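Local coordinates for MtVAO615 (Myceliophthora thermophila, PDB 6F72), which probably acts as an oxidoreductase with bicovalently bound FAD that reacts rapidly with oxygen once reduced, although its substrate remains unidentified, at residues 315-327 with 340-352. Sequence-based numbering, arbitrary orientation.
Sequences GNEVYWEAVAAFH and FTYSVGNNSLTAY
Asn316, in the first turn of the helix, reaches the turn between the two strands: its ND2 donates to Asn346 O over 2.8 Å, close to the plane of the Asn316 amide and in the carbonyl plane of Asn346. Asp311 takes a second bond from the same ND2 and one from Asn347 ND2, tying the helix start to the hairpin end. The CG of Tyr319 stands opposite the backbone N (chi1 167°), which carries the ring toward the turn. There its hydroxyl donates to Gly345 O at 2.6 Å, tilted 27° from the carbonyl plane, with Ser348 O 2.9 Å from the same OH. One ring face bears Val323 CG2 and the opposite one Asn347 O, both offset toward the rim. A leucine in place of Tyr319 would probably leave Gly345 O without this donor and the turn less firmly fixed to the helix. Tyr319 turns its CE2 edge to the centre of one indole face of Trp320, whose far corner CH2 touches Val344 CG1 at 3.8 Å; Phe436 and Thr433 of helix 426-439 also pack on this indole. One turn on, Val323 CG2 meets Leu349 CD1 at 4.0 Å. Phe326 directs its edge over the centre of the Tyr342 face, its CE2 3.9 Å from Tyr342 CE1, an edge-to-face pair with planes 81° apart. Phe326 CZ lies over the Phe340 face, the rings oblique, while Leu349 CD2 sits over one Phe326 face near its rim. His327 closes the row, its NE2 2.8 Å from Tyr342 OH in a weak hydrogen bond. Together Phe326, His327, Phe340 and Tyr342 form an aromatic cluster between the helix and the beta-hairpin, within a helix-covered antiparallel sheet consistent with the substrate domain of VAO-type flavoproteins.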
# COMPACT_ATOMS: atom_id res chain seq x y z
N GLY A 315 -35.74 -3.82 3.26
CA GLY A 315 -35.37 -3.30 4.58
C GLY A 315 -33.96 -3.69 4.95
O GLY A 315 -33.38 -4.61 4.37
N ASN A 316 -33.41 -3.00 5.95
CA ASN A 316 -31.99 -3.12 6.31
C ASN A 316 -31.60 -4.48 6.87
O ASN A 316 -30.45 -4.93 6.69
CB ASN A 316 -31.60 -2.01 7.29
CG ASN A 316 -30.11 -1.76 7.30
OD1 ASN A 316 -29.44 -1.99 8.31
ND2 ASN A 316 -29.57 -1.27 6.19
N GLU A 317 -32.53 -5.14 7.56
CA GLU A 317 -32.27 -6.43 8.17
C GLU A 317 -32.03 -7.56 7.15
O GLU A 317 -31.14 -8.39 7.36
CB GLU A 317 -33.39 -6.81 9.15
CG GLU A 317 -33.09 -6.40 10.59
CD GLU A 317 -31.96 -7.21 11.23
OE1 GLU A 317 -31.78 -8.40 10.90
OE2 GLU A 317 -31.26 -6.65 12.10
N VAL A 318 -32.82 -7.57 6.08
CA VAL A 318 -32.66 -8.55 4.98
C VAL A 318 -31.39 -8.24 4.19
O VAL A 318 -30.68 -9.17 3.78
CB VAL A 318 -33.91 -8.62 4.06
CG1 VAL A 318 -33.67 -9.49 2.83
CG2 VAL A 318 -35.14 -9.14 4.82
N TYR A 319 -31.10 -6.94 4.01
CA TYR A 319 -29.85 -6.48 3.39
C TYR A 319 -28.62 -7.10 4.05
O TYR A 319 -27.76 -7.63 3.34
CB TYR A 319 -29.74 -4.94 3.40
CG TYR A 319 -28.35 -4.41 3.08
CD1 TYR A 319 -27.86 -4.42 1.76
CD2 TYR A 319 -27.51 -3.92 4.09
CE1 TYR A 319 -26.58 -3.96 1.47
CE2 TYR A 319 -26.23 -3.46 3.80
CZ TYR A 319 -25.77 -3.47 2.49
OH TYR A 319 -24.50 -3.01 2.21
N TRP A 320 -28.53 -7.03 5.38
CA TRP A 320 -27.36 -7.55 6.10
C TRP A 320 -27.24 -9.07 6.09
O TRP A 320 -26.13 -9.61 6.12
CB TRP A 320 -27.26 -6.99 7.52
CG TRP A 320 -26.78 -5.58 7.51
CD1 TRP A 320 -27.49 -4.47 7.86
CD2 TRP A 320 -25.48 -5.11 7.10
NE1 TRP A 320 -26.72 -3.34 7.70
CE2 TRP A 320 -25.49 -3.69 7.24
CE3 TRP A 320 -24.31 -5.74 6.63
CZ2 TRP A 320 -24.37 -2.90 6.93
CZ3 TRP A 320 -23.20 -4.95 6.32
CH2 TRP A 320 -23.24 -3.54 6.47
N GLU A 321 -28.38 -9.75 6.02
CA GLU A 321 -28.40 -11.19 5.83
C GLU A 321 -27.92 -11.57 4.43
O GLU A 321 -27.28 -12.61 4.25
CB GLU A 321 -29.80 -11.75 6.10
CG GLU A 321 -30.20 -11.63 7.57
CD GLU A 321 -31.61 -12.12 7.86
OE1 GLU A 321 -32.40 -12.37 6.92
OE2 GLU A 321 -31.93 -12.24 9.06
N ALA A 322 -28.23 -10.70 3.45
CA ALA A 322 -27.85 -10.91 2.06
C ALA A 322 -26.34 -10.71 1.82
O ALA A 322 -25.76 -11.37 0.96
CB ALA A 322 -28.67 -10.01 1.15
N VAL A 323 -25.74 -9.82 2.62
CA VAL A 323 -24.30 -9.55 2.64
C VAL A 323 -23.57 -10.73 3.29
O VAL A 323 -22.57 -11.25 2.75
CB VAL A 323 -23.99 -8.21 3.36
CG1 VAL A 323 -22.50 -8.04 3.67
CG2 VAL A 323 -24.52 -7.02 2.57
N ALA A 324 -24.06 -11.15 4.46
CA ALA A 324 -23.66 -12.41 5.11
C ALA A 324 -23.64 -13.60 4.13
O ALA A 324 -22.67 -14.36 4.10
CB ALA A 324 -24.56 -12.71 6.30
N ALA A 325 -24.70 -13.72 3.32
CA ALA A 325 -24.86 -14.81 2.35
C ALA A 325 -23.95 -14.66 1.13
O ALA A 325 -23.40 -15.65 0.66
CB ALA A 325 -26.31 -14.91 1.91
N PHE A 326 -23.82 -13.43 0.63
CA PHE A 326 -22.84 -13.09 -0.42
C PHE A 326 -21.44 -13.55 -0.02
O PHE A 326 -20.73 -14.17 -0.83
CB PHE A 326 -22.87 -11.57 -0.66
CG PHE A 326 -21.78 -11.04 -1.55
CD1 PHE A 326 -21.90 -11.10 -2.94
CD2 PHE A 326 -20.64 -10.43 -1.00
CE1 PHE A 326 -20.90 -10.59 -3.76
CE2 PHE A 326 -19.64 -9.91 -1.82
CZ PHE A 326 -19.77 -9.99 -3.20
N HIS A 327 -21.07 -13.26 1.23
CA HIS A 327 -19.80 -13.68 1.80
C HIS A 327 -19.66 -15.20 1.83
O HIS A 327 -18.63 -15.73 1.39
CB HIS A 327 -19.63 -13.14 3.20
CG HIS A 327 -19.24 -11.70 3.25
ND1 HIS A 327 -19.37 -10.94 4.39
CD2 HIS A 327 -18.73 -10.88 2.30
CE1 HIS A 327 -18.96 -9.71 4.14
NE2 HIS A 327 -18.55 -9.65 2.88
N PHE A 340 -13.94 -10.77 -6.11
CA PHE A 340 -14.79 -9.59 -5.98
C PHE A 340 -14.08 -8.52 -5.19
O PHE A 340 -13.57 -8.78 -4.10
CB PHE A 340 -16.12 -9.92 -5.30
CG PHE A 340 -17.20 -10.37 -6.25
CD1 PHE A 340 -17.66 -9.51 -7.25
CD2 PHE A 340 -17.76 -11.64 -6.13
CE1 PHE A 340 -18.67 -9.92 -8.13
CE2 PHE A 340 -18.77 -12.06 -7.00
CZ PHE A 340 -19.21 -11.20 -8.00
N THR A 341 -14.03 -7.33 -5.77
CA THR A 341 -13.70 -6.12 -5.04
C THR A 341 -15.02 -5.33 -4.87
O THR A 341 -15.78 -5.16 -5.84
CB THR A 341 -12.52 -5.34 -5.70
OG1 THR A 341 -12.06 -4.31 -4.82
CG2 THR A 341 -12.88 -4.72 -7.07
N TYR A 342 -15.32 -4.93 -3.64
CA TYR A 342 -16.62 -4.37 -3.35
C TYR A 342 -16.64 -3.29 -2.26
O TYR A 342 -15.73 -3.22 -1.43
CB TYR A 342 -17.64 -5.47 -3.05
CG TYR A 342 -17.32 -6.36 -1.89
CD1 TYR A 342 -16.45 -7.44 -2.05
CD2 TYR A 342 -17.89 -6.16 -0.63
CE1 TYR A 342 -16.14 -8.28 -1.00
CE2 TYR A 342 -17.60 -7.00 0.43
CZ TYR A 342 -16.72 -8.06 0.24
OH TYR A 342 -16.39 -8.89 1.26
N SER A 343 -17.68 -2.46 -2.32
CA SER A 343 -17.95 -1.41 -1.34
C SER A 343 -19.09 -1.87 -0.44
O SER A 343 -20.15 -2.28 -0.93
CB SER A 343 -18.33 -0.13 -2.07
OG SER A 343 -18.49 0.93 -1.15
N VAL A 344 -18.85 -1.83 0.86
CA VAL A 344 -19.88 -2.19 1.84
C VAL A 344 -20.41 -0.89 2.46
O VAL A 344 -19.71 -0.23 3.23
CB VAL A 344 -19.33 -3.13 2.96
CG1 VAL A 344 -20.44 -3.53 3.93
CG2 VAL A 344 -18.67 -4.38 2.38
N GLY A 345 -21.64 -0.52 2.10
CA GLY A 345 -22.31 0.61 2.74
C GLY A 345 -23.40 0.17 3.71
O GLY A 345 -23.76 -1.01 3.75
N ASN A 346 -23.93 1.13 4.47
CA ASN A 346 -24.99 0.92 5.46
C ASN A 346 -26.31 0.44 4.85
O ASN A 346 -27.13 -0.18 5.53
CB ASN A 346 -25.22 2.23 6.26
CG ASN A 346 -26.03 2.02 7.53
OD1 ASN A 346 -25.90 1.00 8.22
ND2 ASN A 346 -26.88 3.01 7.86
N ASN A 347 -26.51 0.72 3.56
CA ASN A 347 -27.77 0.43 2.86
C ASN A 347 -27.58 -0.26 1.51
O ASN A 347 -28.54 -0.80 0.95
CB ASN A 347 -28.61 1.71 2.67
CG ASN A 347 -28.73 2.53 3.93
OD1 ASN A 347 -28.00 3.51 4.12
ND2 ASN A 347 -29.65 2.14 4.82
N SER A 348 -26.36 -0.23 0.97
CA SER A 348 -26.07 -0.87 -0.32
C SER A 348 -24.67 -1.46 -0.41
O SER A 348 -23.76 -1.02 0.30
CB SER A 348 -26.34 0.08 -1.50
OG SER A 348 -25.41 1.14 -1.53
N LEU A 349 -24.54 -2.49 -1.26
CA LEU A 349 -23.26 -3.12 -1.59
C LEU A 349 -23.04 -3.08 -3.10
O LEU A 349 -23.92 -3.47 -3.88
CB LEU A 349 -23.20 -4.58 -1.08
CG LEU A 349 -21.85 -5.34 -1.20
CD1 LEU A 349 -21.58 -6.19 0.04
CD2 LEU A 349 -21.74 -6.19 -2.46
N THR A 350 -21.87 -2.60 -3.50
CA THR A 350 -21.52 -2.51 -4.91
C THR A 350 -20.24 -3.27 -5.13
O THR A 350 -19.21 -2.95 -4.52
CB THR A 350 -21.34 -1.04 -5.35
OG1 THR A 350 -22.53 -0.31 -5.04
CG2 THR A 350 -21.08 -0.95 -6.86
N ALA A 351 -20.30 -4.27 -6.00
CA ALA A 351 -19.17 -5.15 -6.25
C ALA A 351 -18.77 -5.12 -7.70
O ALA A 351 -19.62 -5.03 -8.58
CB ALA A 351 -19.50 -6.57 -5.83
N TYR A 352 -17.46 -5.21 -7.92
CA TYR A 352 -16.88 -5.42 -9.24
C TYR A 352 -16.21 -6.77 -9.29
O TYR A 352 -15.34 -7.08 -8.47
CB TYR A 352 -15.85 -4.34 -9.56
CG TYR A 352 -16.34 -2.91 -9.46
CD1 TYR A 352 -17.59 -2.52 -9.98
CD2 TYR A 352 -15.53 -1.92 -8.89
CE1 TYR A 352 -18.02 -1.19 -9.90
CE2 TYR A 352 -15.94 -0.59 -8.81
CZ TYR A 352 -17.18 -0.23 -9.32
OH TYR A 352 -17.59 1.08 -9.25